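Local coordinates for protein ATP-dependent DNA helicase (Mycobacterium smegmatis, PDB 5V9X) that probably unwinds RNA:DNA hybrids as an ATP-driven helicase that tracks 3'-to-5' along single-stranded DNA, at residues I738-P743 / A752-F757. Residues are numbered along the deposited sequence; the frame is centred on the assembly and turned at random.
Sequences IIVRLP and ADLFVF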
loop_
_atom_site.group_PDB
_atom_site.type_symbol
_atom_site.label_atom_id
_atom_site.label_comp_id
_atom_site.label_asym_id
_atom_site.label_seq_id
_atom_site.Cartn_x
_atom_site.Cartn_y
_atom_site.Cartn_z
ATOM N N ILE A 738 -16.143 -17.345 -4.651
ATOM C CA ILE A 738 -17.221 -17.066 -3.710
ATOM C C ILE A 738 -17.763 -18.392 -3.195
ATOM O O ILE A 738 -18.005 -19.316 -3.979
ATOM C CB ILE A 738 -18.346 -16.237 -4.364
ATOM C CG1 ILE A 738 -17.844 -14.839 -4.735
ATOM C CG2 ILE A 738 -19.564 -16.148 -3.451
ATOM C CD1 ILE A 738 -18.869 -13.997 -5.460
ATOM N N ILE A 739 -17.956 -18.486 -1.881
ATOM C CA ILE A 739 -18.445 -19.698 -1.231
ATOM C C ILE A 739 -19.889 -19.476 -0.801
ATOM O O ILE A 739 -20.192 -18.503 -0.100
ATOM C CB ILE A 739 -17.572 -20.084 -0.024
ATOM C CG1 ILE A 739 -16.105 -20.209 -0.437
ATOM C CG2 ILE A 739 -18.063 -21.387 0.592
ATOM C CD1 ILE A 739 -15.169 -20.473 0.723
ATOM N N VAL A 740 -20.771 -20.384 -1.211
ATOM C CA VAL A 740 -22.178 -20.370 -0.826
ATOM C C VAL A 740 -22.496 -21.685 -0.127
ATOM O O VAL A 740 -21.993 -22.743 -0.519
ATOM C CB VAL A 740 -23.098 -20.157 -2.048
ATOM C CG1 VAL A 740 -24.564 -20.200 -1.641
ATOM C CG2 VAL A 740 -22.777 -18.837 -2.731
ATOM N N ARG A 741 -23.319 -21.617 0.919
ATOM C CA ARG A 741 -23.768 -22.800 1.641
ATOM C C ARG A 741 -25.286 -22.785 1.728
ATOM O O ARG A 741 -25.879 -21.773 2.114
ATOM C CB ARG A 741 -23.153 -22.870 3.044
ATOM C CG ARG A 741 -23.768 -23.940 3.934
ATOM C CD ARG A 741 -22.957 -24.157 5.201
ATOM N NE ARG A 741 -23.807 -24.212 6.388
ATOM C CZ ARG A 741 -23.880 -23.245 7.296
ATOM N NH1 ARG A 741 -23.141 -22.154 7.161
ATOM N NH2 ARG A 741 -24.680 -23.372 8.345
ATOM N N LEU A 742 -25.908 -23.907 1.368
ATOM C CA LEU A 742 -27.356 -24.040 1.390
ATOM C C LEU A 742 -27.712 -25.361 2.062
ATOM O O LEU A 742 -27.134 -26.405 1.717
ATOM C CB LEU A 742 -27.951 -23.992 -0.029
ATOM C CG LEU A 742 -27.469 -22.928 -1.017
ATOM C CD1 LEU A 742 -26.250 -23.415 -1.789
ATOM C CD2 LEU A 742 -28.585 -22.536 -1.973
ATOM N N PRO A 743 -28.639 -25.364 3.019
ATOM C CA PRO A 743 -29.103 -26.638 3.578
ATOM C C PRO A 743 -29.780 -27.478 2.506
ATOM O O PRO A 743 -30.385 -26.953 1.569
ATOM C CB PRO A 743 -30.088 -26.212 4.673
ATOM C CG PRO A 743 -30.500 -24.824 4.301
ATOM C CD PRO A 743 -29.305 -24.208 3.642
ATOM N N ALA A 752 -25.550 -22.743 -11.317
ATOM C CA ALA A 752 -24.555 -21.729 -11.640
ATOM C C ALA A 752 -25.161 -20.422 -12.122
ATOM O O ALA A 752 -24.462 -19.403 -12.135
ATOM C CB ALA A 752 -23.597 -22.247 -12.713
ATOM N N ASP A 753 -26.430 -20.425 -12.533
ATOM C CA ASP A 753 -27.107 -19.179 -12.868
ATOM C C ASP A 753 -27.236 -18.254 -11.667
ATOM O O ASP A 753 -27.576 -17.079 -11.841
ATOM C CB ASP A 753 -28.491 -19.473 -13.449
ATOM C CG ASP A 753 -28.435 -20.396 -14.652
ATOM O OD1 ASP A 753 -28.182 -21.605 -14.464
ATOM O OD2 ASP A 753 -28.643 -19.913 -15.786
ATOM N N LEU A 754 -26.972 -18.761 -10.460
ATOM C CA LEU A 754 -27.017 -17.936 -9.259
ATOM C C LEU A 754 -26.026 -16.781 -9.340
ATOM O O LEU A 754 -26.315 -15.670 -8.879
ATOM C CB LEU A 754 -26.733 -18.809 -8.035
ATOM C CG LEU A 754 -26.608 -18.155 -6.660
ATOM C CD1 LEU A 754 -27.885 -17.423 -6.291
ATOM C CD2 LEU A 754 -26.274 -19.208 -5.617
ATOM N N PHE A 755 -24.857 -17.018 -9.932
ATOM C CA PHE A 755 -23.817 -16.000 -10.005
ATOM C C PHE A 755 -23.956 -15.080 -11.210
ATOM O O PHE A 755 -23.397 -13.977 -11.192
ATOM C CB PHE A 755 -22.436 -16.664 -10.034
ATOM C CG PHE A 755 -22.187 -17.595 -8.881
ATOM C CD1 PHE A 755 -21.797 -17.103 -7.644
ATOM C CD2 PHE A 755 -22.342 -18.965 -9.033
ATOM C CE1 PHE A 755 -21.569 -17.961 -6.580
ATOM C CE2 PHE A 755 -22.114 -19.827 -7.972
ATOM C CZ PHE A 755 -21.728 -19.324 -6.745
ATOM N N VAL A 756 -24.687 -15.494 -12.241
ATOM C CA VAL A 756 -24.741 -14.752 -13.496
ATOM C C VAL A 756 -25.797 -13.659 -13.402
ATOM O O VAL A 756 -26.949 -13.920 -13.035
ATOM C CB VAL A 756 -25.032 -15.698 -14.670
ATOM C CG1 VAL A 756 -25.093 -14.923 -15.978
ATOM C CG2 VAL A 756 -23.981 -16.788 -14.732
ATOM N N PHE A 757 -25.406 -12.432 -13.742
ATOM C CA PHE A 757 -26.301 -11.286 -13.767
ATOM C C PHE A 757 -26.143 -10.546 -15.089
ATOM O O PHE A 757 -25.129 -10.675 -15.780
ATOM C CB PHE A 757 -26.024 -10.324 -12.603
ATOM C CG PHE A 757 -26.494 -10.826 -11.268
ATOM C CD1 PHE A 757 -25.786 -11.806 -10.588
ATOM C CD2 PHE A 757 -27.636 -10.304 -10.682
ATOM C CE1 PHE A 757 -26.218 -12.265 -9.357
ATOM C CE2 PHE A 757 -28.071 -10.758 -9.450
ATOM C CZ PHE A 757 -27.362 -11.739 -8.788
#
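Phe755 reaches from a loop to Ile738 and Val740 on strand 737-742. The strand belongs to a five-stranded mixed sheet in the DEAD/H-associated region of this helicase. The loop, 752-757, leads into helix 759-769 and packs its side chains on strands of that sheet. The contact is small, burying 160 Å² in all, and wholly apolar.

From CB, which points to the strand, the Phe755 side chain runs on to CG. CG lies anti to the carbonyl carbon and beside the backbone N (chi1 -55°), and the ring continues toward the strand. Of the ring atoms, CE1 and CZ make the approach. CE1 meets two methyls at once. Ile738 CG2 comes at the ring edge, near its plane, 4.1 Å from CE1. Val740 CG2 arrives obliquely and also lies 4.1 Å from CE1. CZ touches the same valine methyl, with 4.2 Å from Phe755 CZ to Val740 CG2. Val699 and Leu701 of the adjacent strand 697-702 also touch this side chain, so Phe755 packs on two neighbouring strands.

Ile738 and Val740 alternate with Ile739, whose side chain turns away and packs on Leu615. Helix 707-725 closes in on the same apolar cluster: Leu713 touches Ile738, and Leu721 touches both Val740 and Leu754. A backbone hydrogen bond from Phe755 N to Ala752 O (3.3 Å) closes a turn, and Leu754 and Phe755 both point from it to the strand. The two methyls of Val740 have different partners: CG2 meets the ring, and Val740 CG1 lies 4.4 Å from Leu754 CD2.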